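Long-range contacts in L-Ala-D/L-Glu epimerase, a muconate lactonizing enzyme (Klebsiella pneumoniae subsp. pneumoniae MGH 78578, PDB 3FCP), which belongs to the enolase superfamily, pairing an N-terminal alpha+beta domain with a TIM-barrel-like domain that holds a magnesium ion: residues G131-A136 / T319-W324; R238-I243 / G266-Y271; L334-V339 / E364-F369. One frame throughout, in Å; residues are numbered along the deposited sequence.

Interaction 1. Residues G131-A136 / T319-W324; sequences GALQTA and TLPLQW
Leu133 lays its side chain against the backbone that runs from Thr319 to Pro321, and its two methyls do most of the touching. CB points toward that chain but stops short of it, and CG carries the branches closer. CD1 grazes Thr319 O at 4.1 Å, whereas CD2 comes up to the same Thr319 O at 3.3 Å. CD2 then reaches the next peptide, 3.8 Å from Leu320 C, and meets the proline ring at Pro321 CG, 4.2 Å away. The leucine torsions are both off their staggered values (chi1 -99°, chi2 31°), an unusual and possibly uncertain conformation that leaves CD2 against the peptides.

From the other side, Thr319 sets its CG2 methyl 3.4 Å from Gly131 O. Its hydroxyl is turned elsewhere, bonded to Ala316 O, while Gly131 O accepts a hydrogen bond from Asn89 of a second subunit. The two segments share no direct hydrogen bond. Instead one water links them, accepting from Gln134 NE2 at 2.9 Å and donating to Leu320 O at 3.1 Å.

The contact thus joins the connection between helix 125-128 and strand 136-143, where the barrel sheet begins, to the chain leaving helix 307-317. Thr319 and Leu320 pack on Leu285 and Ala288 of helix 283-294, respectively, and Pro321 rests on Gln292 of that helix.

Interaction 2. Residues R238-I243 / G266-Y271; sequences RLSQQI and GFTGAY
Ser240, in the last turn of helix 233-242, meets Gly266, Phe267 and Thr268 in a helix-to-strand loop of the TIM-barrel-like domain, where consecutive beta-alpha units lie side by side. Gly266 ends helix 256-264 in a Schellman motif, with a positive phi. Its carbonyl O has the aliphatic part of Gln241 beside it, Gln241 CG lying 3.9 Å from Gly266 O.

Phe267 sends its ring inward, CG anti to the backbone N (chi1 174°), to pack on Ile247 and Ala249 of strand 246-249 and on Leu262 of helix 256-264. Ser240 meets the ring obliquely, Phe267 CD1 lying 3.7 Å from Ser240 CB.

At Thr268 the grip becomes polar. Thr268 N donates to Ser240 OG over 3.2 Å in a nearly straight bond (166°). That hydroxyl sits between its own backbone N and carbonyl carbon (chi1 77°), where it can meet both Thr268 N and Val237 O, the latter one turn back in its own helix. Thr268 also packs on Arg238 of a third subunit, and beyond it the chain goes on into strand 270-273. Close packing frames the bond to Ser240: Thr268 O is 3.1 Å from Ser240 CB, and Thr268 CG2 is 3.2 Å from Ser240 O.

Interaction 3. Residues L334-V339 / E364-F369; sequences LKDDIV and EDKLHF
Asp336, Asp337 and Ile338 pack on Lys366 and Leu367 in a contact of mixed character, apolar at one end and charged at the other, joining the loop after helix 307-317 to the C-terminal helix 364-370. At the apolar end, Ile338 CG2 lies 3.7 Å from Leu367 CA. Both side chains also rest on Val15 of strand 7-17, so this end leans on the antiparallel N-terminal sheet.

The lysine chain runs along the loop, with Lys366 CD 3.0 Å from Asp337 O and Lys366 CE 3.0 Å from Asp336 OD2, both shorter than a normal carbon-oxygen contact, so the placing of the lysine tail is doubtful. The side chains of Lys366 and Asp336 cross at about a right angle. A bend at the last torsion (chi4 58°) takes the amine aside, and Lys366 NZ ends 4.3 Å from Asp336 OD2, beyond a salt bridge.

Asp336 OD1 pairs with Tyr370 OH, while Asp337 OD1 accepts from Ile338 N at 2.6 Å and Asp337 OD2 from Thr307 N.

No hydrogen bond spans the segments, and Asp337 O is buried under the lysine methylenes without a partner. With NZ and OD2 so separated, Asp336 and Lys366 probably attract each other at long range.

Following the chain from the N terminus, residues 131-136 come first, leading into the barrel sheet. Interaction 1 brings them against residues 319-324, closing a long loop that spans most of the barrel. Interaction 2 falls wholly within that loop and closes a much shorter one, between neighbouring beta-alpha units. The two meet where Trp324 CD1 lies 3.5 Å from Ala270 CB, and both touch a third subunit. Interaction 3 follows in series, tying the late loop to the C-terminal helix beside the N-terminal sheet. It lies across the chain's centre from interaction 2, with centres 41 Å apart, and its nearest atoms are about 17 Å from those of interaction 1.

Interaction 1. Residues G131-A136 / T319-W324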
loop_
_atom_site.group_PDB
_atom_site.type_symbol
_atom_site.label_atom_id
_atom_site.label_comp_id
_atom_site.label_asym_id
_atom_site.label_seq_id
_atom_site.Cartn_x
_atom_site.Cartn_y
_atom_site.Cartn_z
ATOM N N GLY A 131 -16.616 34.681 14.698
ATOM C CA GLY A 131 -18.050 34.731 14.919
ATOM C C GLY A 131 -18.636 33.406 15.353
ATOM O O GLY A 131 -18.220 32.339 14.892
ATOM N N ALA A 132 -19.613 33.477 16.246
ATOM C CA ALA A 132 -20.269 32.285 16.753
ATOM C C ALA A 132 -21.382 31.817 15.829
ATOM O O ALA A 132 -22.207 32.613 15.369
ATOM C CB ALA A 132 -20.831 32.553 18.138
ATOM N N LEU A 133 -21.392 30.518 15.558
ATOM C CA LEU A 133 -22.416 29.909 14.722
ATOM C C LEU A 133 -23.603 29.623 15.634
ATOM O O LEU A 133 -24.748 29.544 15.191
ATOM C CB LEU A 133 -21.907 28.582 14.160
ATOM C CG LEU A 133 -21.338 28.451 12.745
ATOM C CD1 LEU A 133 -20.651 29.723 12.296
ATOM C CD2 LEU A 133 -20.384 27.255 12.730
ATOM N N GLN A 134 -23.301 29.488 16.920
ATOM C CA GLN A 134 -24.293 29.146 17.934
ATOM C C GLN A 134 -23.877 29.822 19.240
ATOM O O GLN A 134 -22.692 29.821 19.590
ATOM C CB GLN A 134 -24.273 27.627 18.101
ATOM C CG GLN A 134 -25.471 26.993 18.738
ATOM C CD GLN A 134 -25.286 25.492 18.873
ATOM O OE1 GLN A 134 -26.213 24.768 19.238
ATOM N NE2 GLN A 134 -24.075 25.016 18.583
ATOM N N THR A 135 -24.839 30.392 19.961
ATOM C CA THR A 135 -24.531 31.069 21.211
ATOM C C THR A 135 -25.016 30.274 22.432
ATOM O O THR A 135 -24.927 30.732 23.570
ATOM C CB THR A 135 -25.125 32.499 21.207
ATOM O OG1 THR A 135 -24.458 33.288 22.193
ATOM C CG2 THR A 135 -26.610 32.470 21.503
ATOM N N ALA A 136 -25.529 29.076 22.169
ATOM C CA ALA A 136 -26.006 28.155 23.198
ATOM C C ALA A 136 -25.478 26.784 22.764
ATOM O O ALA A 136 -25.854 26.272 21.711
ATOM C CB ALA A 136 -27.535 28.148 23.244
ATOM N N THR A 319 -17.678 28.586 17.213
ATOM C CA THR A 319 -17.405 28.923 15.825
ATOM C C THR A 319 -17.407 27.706 14.907
ATOM O O THR A 319 -17.252 27.851 13.695
ATOM C CB THR A 319 -16.031 29.571 15.677
ATOM O OG1 THR A 319 -15.025 28.573 15.894
ATOM C CG2 THR A 319 -15.855 30.700 16.694
ATOM N N LEU A 320 -17.607 26.518 15.472
ATOM C CA LEU A 320 -17.549 25.289 14.677
ATOM C C LEU A 320 -18.779 24.399 14.729
ATOM O O LEU A 320 -19.531 24.425 15.696
ATOM C CB LEU A 320 -16.363 24.436 15.147
ATOM C CG LEU A 320 -14.976 25.071 15.219
ATOM C CD1 LEU A 320 -14.075 24.252 16.149
ATOM C CD2 LEU A 320 -14.404 25.162 13.815
ATOM N N PRO A 321 -18.989 23.584 13.680
ATOM C CA PRO A 321 -20.132 22.667 13.642
ATOM C C PRO A 321 -19.671 21.443 14.446
ATOM O O PRO A 321 -18.809 20.698 13.992
ATOM C CB PRO A 321 -20.268 22.323 12.156
ATOM C CG PRO A 321 -19.487 23.408 11.444
ATOM C CD PRO A 321 -18.332 23.646 12.366
ATOM N N LEU A 322 -20.218 21.238 15.635
ATOM C CA LEU A 322 -19.796 20.100 16.443
ATOM C C LEU A 322 -20.846 18.994 16.424
ATOM O O LEU A 322 -21.814 19.027 17.187
ATOM C CB LEU A 322 -19.529 20.551 17.881
ATOM C CG LEU A 322 -18.489 21.670 18.053
ATOM C CD1 LEU A 322 -18.237 21.898 19.528
ATOM C CD2 LEU A 322 -17.187 21.298 17.360
ATOM N N GLN A 323 -20.644 18.013 15.551
ATOM C CA GLN A 323 -21.581 16.911 15.421
ATOM C C GLN A 323 -21.811 16.163 16.730
ATOM O O GLN A 323 -22.936 15.768 17.041
ATOM C CB GLN A 323 -21.090 15.931 14.350
ATOM C CG GLN A 323 -21.937 14.664 14.217
ATOM C CD GLN A 323 -21.480 13.752 13.083
ATOM O OE1 GLN A 323 -20.496 14.035 12.394
ATOM N NE2 GLN A 323 -22.194 12.650 12.889
ATOM N N TRP A 324 -20.750 15.975 17.506
ATOM C CA TRP A 324 -20.870 15.235 18.753
ATOM C C TRP A 324 -21.089 16.065 20.020
ATOM O O TRP A 324 -20.993 15.547 21.131
ATOM C CB TRP A 324 -19.652 14.321 18.898
ATOM C CG TRP A 324 -19.537 13.394 17.720
ATOM C CD1 TRP A 324 -18.779 13.577 16.599
ATOM C CD2 TRP A 324 -20.273 12.181 17.514
ATOM N NE1 TRP A 324 -18.998 12.552 15.707
ATOM C CE2 TRP A 324 -19.911 11.683 16.243
ATOM C CE3 TRP A 324 -21.208 11.467 18.280
ATOM C CZ2 TRP A 324 -20.450 10.501 15.716
ATOM C CZ3 TRP A 324 -21.745 10.287 17.753
ATOM C CH2 TRP A 324 -21.362 9.819 16.484
HETATM O O HOH W 1 -21.685 25.937 17.311
#

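Interaction 2. Residues R238-I243 / G266-Y271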
loop_
_atom_site.group_PDB
_atom_site.type_symbol
_atom_site.label_atom_id
_atom_site.label_comp_id
_atom_site.label_asym_id
_atom_site.label_seq_id
_atom_site.Cartn_x
_atom_site.Cartn_y
_atom_site.Cartn_z
ATOM N N ARG A 238 -7.297 0.807 12.829
ATOM C CA ARG A 238 -7.901 -0.466 12.448
ATOM C C ARG A 238 -9.315 -0.566 13.025
ATOM O O ARG A 238 -10.260 -0.943 12.328
ATOM C CB ARG A 238 -7.038 -1.632 12.950
ATOM C CG ARG A 238 -7.581 -3.014 12.589
ATOM C CD ARG A 238 -6.632 -4.136 13.033
ATOM N NE ARG A 238 -6.353 -4.115 14.466
ATOM C CZ ARG A 238 -5.168 -3.825 14.994
ATOM N NH1 ARG A 238 -4.143 -3.536 14.202
ATOM N NH2 ARG A 238 -5.010 -3.808 16.312
ATOM N N LEU A 239 -9.455 -0.215 14.296
ATOM C CA LEU A 239 -10.758 -0.255 14.943
ATOM C C LEU A 239 -11.740 0.696 14.246
ATOM O O LEU A 239 -12.883 0.330 13.999
ATOM C CB LEU A 239 -10.619 0.111 16.424
ATOM C CG LEU A 239 -9.860 -0.920 17.266
ATOM C CD1 LEU A 239 -9.472 -0.322 18.604
ATOM C CD2 LEU A 239 -10.735 -2.164 17.452
ATOM N N SER A 240 -11.287 1.898 13.895
ATOM C CA SER A 240 -12.173 2.860 13.236
ATOM C C SER A 240 -12.645 2.357 11.875
ATOM O O SER A 240 -13.689 2.771 11.379
ATOM C CB SER A 240 -11.478 4.219 13.062
ATOM O OG SER A 240 -10.544 4.210 11.992
ATOM N N GLN A 241 -11.874 1.461 11.272
ATOM C CA GLN A 241 -12.235 0.917 9.968
ATOM C C GLN A 241 -13.079 -0.357 10.048
ATOM O O GLN A 241 -13.742 -0.719 9.077
ATOM C CB GLN A 241 -10.967 0.647 9.149
ATOM C CG GLN A 241 -10.247 1.918 8.685
ATOM C CD GLN A 241 -8.828 1.656 8.198
ATOM O OE1 GLN A 241 -8.150 2.561 7.709
ATOM N NE2 GLN A 241 -8.371 0.418 8.337
ATOM N N GLN A 242 -13.072 -1.035 11.194
ATOM C CA GLN A 242 -13.838 -2.273 11.320
ATOM C C GLN A 242 -15.019 -2.260 12.303
ATOM O O GLN A 242 -15.958 -3.040 12.147
ATOM C CB GLN A 242 -12.891 -3.420 11.668
ATOM C CG GLN A 242 -12.202 -3.261 13.008
ATOM C CD GLN A 242 -11.127 -4.309 13.255
ATOM O OE1 GLN A 242 -10.568 -4.387 14.352
ATOM N NE2 GLN A 242 -10.830 -5.114 12.236
ATOM N N ILE A 243 -14.984 -1.371 13.294
ATOM C CA ILE A 243 -16.048 -1.285 14.294
ATOM C C ILE A 243 -17.303 -0.593 13.761
ATOM O O ILE A 243 -17.225 0.483 13.165
ATOM C CB ILE A 243 -15.534 -0.553 15.556
ATOM C CG1 ILE A 243 -14.352 -1.331 16.148
ATOM C CG2 ILE A 243 -16.652 -0.413 16.586
ATOM C CD1 ILE A 243 -14.652 -2.813 16.423
ATOM N N GLY A 266 -5.602 6.916 7.773
ATOM C CA GLY A 266 -6.849 6.228 7.484
ATOM C C GLY A 266 -7.900 6.246 8.583
ATOM O O GLY A 266 -8.944 5.604 8.456
ATOM N N PHE A 267 -7.641 6.971 9.665
ATOM C CA PHE A 267 -8.602 7.037 10.761
ATOM C C PHE A 267 -9.898 7.709 10.324
ATOM O O PHE A 267 -9.884 8.738 9.655
ATOM C CB PHE A 267 -8.034 7.830 11.944
ATOM C CG PHE A 267 -9.029 8.047 13.057
ATOM C CD1 PHE A 267 -9.282 7.046 13.986
ATOM C CD2 PHE A 267 -9.735 9.241 13.151
ATOM C CE1 PHE A 267 -10.225 7.230 15.003
ATOM C CE2 PHE A 267 -10.681 9.439 14.158
ATOM C CZ PHE A 267 -10.927 8.429 15.089
ATOM N N THR A 268 -11.024 7.122 10.703
ATOM C CA THR A 268 -12.311 7.708 10.378
ATOM C C THR A 268 -13.138 7.726 11.659
ATOM O O THR A 268 -13.187 6.739 12.397
ATOM C CB THR A 268 -13.047 6.921 9.264
ATOM O OG1 THR A 268 -14.296 7.569 8.973
ATOM C CG2 THR A 268 -13.306 5.483 9.686
ATOM N N GLY A 269 -13.756 8.869 11.924
ATOM C CA GLY A 269 -14.559 9.044 13.119
ATOM C C GLY A 269 -14.532 10.512 13.513
ATOM O O GLY A 269 -14.766 11.382 12.675
ATOM N N ALA A 270 -14.219 10.794 14.772
ATOM C CA ALA A 270 -14.180 12.173 15.240
ATOM C C ALA A 270 -12.992 12.456 16.147
ATOM O O ALA A 270 -12.353 11.531 16.661
ATOM C CB ALA A 270 -15.487 12.508 15.972
ATOM N N TYR A 271 -12.699 13.743 16.323
ATOM C CA TYR A 271 -11.612 14.185 17.192
ATOM C C TYR A 271 -12.151 14.955 18.399
ATOM O O TYR A 271 -13.061 15.791 18.276
ATOM C CB TYR A 271 -10.635 15.118 16.457
ATOM C CG TYR A 271 -9.752 14.491 15.400
ATOM C CD1 TYR A 271 -9.572 13.108 15.324
ATOM C CD2 TYR A 271 -9.040 15.298 14.506
ATOM C CE1 TYR A 271 -8.706 12.546 14.395
ATOM C CE2 TYR A 271 -8.168 14.745 13.572
ATOM C CZ TYR A 271 -8.006 13.368 13.523
ATOM O OH TYR A 271 -7.152 12.817 12.600
#

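Interaction 3. Residues L334-V339 / E364-F369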
loop_
_atom_site.group_PDB
_atom_site.type_symbol
_atom_site.label_atom_id
_atom_site.label_comp_id
_atom_site.label_asym_id
_atom_site.label_seq_id
_atom_site.Cartn_x
_atom_site.Cartn_y
_atom_site.Cartn_z
ATOM N N LEU A 334 -17.580 21.570 40.637
ATOM C CA LEU A 334 -16.969 22.335 41.719
ATOM C C LEU A 334 -17.981 22.961 42.671
ATOM O O LEU A 334 -19.075 23.351 42.260
ATOM C CB LEU A 334 -16.094 23.445 41.132
ATOM C CG LEU A 334 -15.123 23.066 40.009
ATOM C CD1 LEU A 334 -14.567 24.340 39.401
ATOM C CD2 LEU A 334 -14.002 22.178 40.533
ATOM N N LYS A 335 -17.608 23.057 43.944
ATOM C CA LYS A 335 -18.479 23.670 44.938
ATOM C C LYS A 335 -18.263 25.181 44.923
ATOM O O LYS A 335 -19.092 25.943 45.418
ATOM C CB LYS A 335 -18.188 23.107 46.330
ATOM C CG LYS A 335 -18.442 21.616 46.439
ATOM C CD LYS A 335 -19.017 21.234 47.800
ATOM C CE LYS A 335 -18.055 21.554 48.934
ATOM N NZ LYS A 335 -18.650 21.238 50.266
ATOM N N ASP A 336 -17.142 25.608 44.345
ATOM C CA ASP A 336 -16.814 27.029 44.243
ATOM C C ASP A 336 -15.783 27.219 43.129
ATOM O O ASP A 336 -15.094 26.274 42.748
ATOM C CB ASP A 336 -16.244 27.546 45.573
ATOM C CG ASP A 336 -16.531 29.028 45.801
ATOM O OD1 ASP A 336 -16.064 29.578 46.824
ATOM O OD2 ASP A 336 -17.228 29.647 44.970
ATOM N N ASP A 337 -15.679 28.437 42.610
ATOM C CA ASP A 337 -14.736 28.743 41.537
ATOM C C ASP A 337 -14.081 30.088 41.866
ATOM O O ASP A 337 -14.387 30.694 42.893
ATOM C CB ASP A 337 -15.480 28.845 40.200
ATOM C CG ASP A 337 -14.590 28.520 38.998
ATOM O OD1 ASP A 337 -13.373 28.815 39.033
ATOM O OD2 ASP A 337 -15.124 27.976 38.008
ATOM N N ILE A 338 -13.195 30.561 40.995
ATOM C CA ILE A 338 -12.529 31.833 41.233
ATOM C C ILE A 338 -13.066 32.989 40.385
ATOM O O ILE A 338 -12.406 34.020 40.252
ATOM C CB ILE A 338 -10.984 31.714 41.049
ATOM C CG1 ILE A 338 -10.647 30.917 39.784
ATOM C CG2 ILE A 338 -10.363 31.043 42.270
ATOM C CD1 ILE A 338 -10.931 31.650 38.492
ATOM N N VAL A 339 -14.259 32.821 39.814
ATOM C CA VAL A 339 -14.873 33.881 39.013
ATOM C C VAL A 339 -15.973 34.568 39.828
ATOM O O VAL A 339 -16.513 33.991 40.771
ATOM C CB VAL A 339 -15.504 33.347 37.686
ATOM C CG1 VAL A 339 -14.417 32.783 36.780
ATOM C CG2 VAL A 339 -16.565 32.282 37.982
ATOM N N GLU A 364 -11.089 38.295 42.953
ATOM C CA GLU A 364 -9.847 38.326 43.715
ATOM C C GLU A 364 -9.924 37.740 45.116
ATOM O O GLU A 364 -8.997 37.057 45.554
ATOM C CB GLU A 364 -9.293 39.751 43.776
ATOM C CG GLU A 364 -8.551 40.157 42.510
ATOM C CD GLU A 364 -7.705 41.398 42.702
ATOM O OE1 GLU A 364 -8.287 42.492 42.879
ATOM O OE2 GLU A 364 -6.456 41.277 42.684
ATOM N N ASP A 365 -11.018 37.993 45.824
ATOM C CA ASP A 365 -11.149 37.457 47.169
ATOM C C ASP A 365 -11.085 35.936 47.129
ATOM O O ASP A 365 -10.394 35.320 47.931
ATOM C CB ASP A 365 -12.457 37.925 47.814
ATOM C CG ASP A 365 -12.440 39.406 48.148
ATOM O OD1 ASP A 365 -11.373 39.900 48.575
ATOM O OD2 ASP A 365 -13.487 40.073 47.994
ATOM N N LYS A 366 -11.802 35.330 46.189
ATOM C CA LYS A 366 -11.786 33.879 46.063
ATOM C C LYS A 366 -10.427 33.404 45.548
ATOM O O LYS A 366 -9.885 32.406 46.024
ATOM C CB LYS A 366 -12.898 33.414 45.120
ATOM C CG LYS A 366 -14.284 33.400 45.750
ATOM C CD LYS A 366 -15.292 32.760 44.817
ATOM C CE LYS A 366 -16.623 32.523 45.503
ATOM N NZ LYS A 366 -17.184 33.786 46.038
ATOM N N LEU A 367 -9.875 34.125 44.579
ATOM C CA LEU A 367 -8.580 33.756 44.024
ATOM C C LEU A 367 -7.569 33.572 45.141
ATOM O O LEU A 367 -6.913 32.536 45.233
ATOM C CB LEU A 367 -8.072 34.832 43.064
ATOM C CG LEU A 367 -6.673 34.573 42.488
ATOM C CD1 LEU A 367 -6.673 33.276 41.678
ATOM C CD2 LEU A 367 -6.256 35.751 41.620
ATOM N N HIS A 368 -7.451 34.585 45.993
ATOM C CA HIS A 368 -6.510 34.538 47.101
ATOM C C HIS A 368 -6.883 33.470 48.124
ATOM O O HIS A 368 -6.015 32.781 48.651
ATOM C CB HIS A 368 -6.419 35.917 47.766
ATOM C CG HIS A 368 -5.966 37.002 46.835
ATOM N ND1 HIS A 368 -4.823 36.898 46.069
ATOM C CD2 HIS A 368 -6.506 38.209 46.540
ATOM C CE1 HIS A 368 -4.678 37.993 45.344
ATOM N NE2 HIS A 368 -5.687 38.805 45.610
ATOM N N PHE A 369 -8.172 33.318 48.393
ATOM C CA PHE A 369 -8.616 32.323 49.359
ATOM C C PHE A 369 -8.210 30.911 48.936
ATOM O O PHE A 369 -7.709 30.136 49.747
ATOM C CB PHE A 369 -10.134 32.384 49.521
ATOM C CG PHE A 369 -10.670 31.468 50.588
ATOM C CD1 PHE A 369 -10.476 31.758 51.937
ATOM C CD2 PHE A 369 -11.358 30.306 50.245
ATOM C CE1 PHE A 369 -10.959 30.903 52.932
ATOM C CE2 PHE A 369 -11.845 29.444 51.229
ATOM C CZ PHE A 369 -11.645 29.745 52.578
#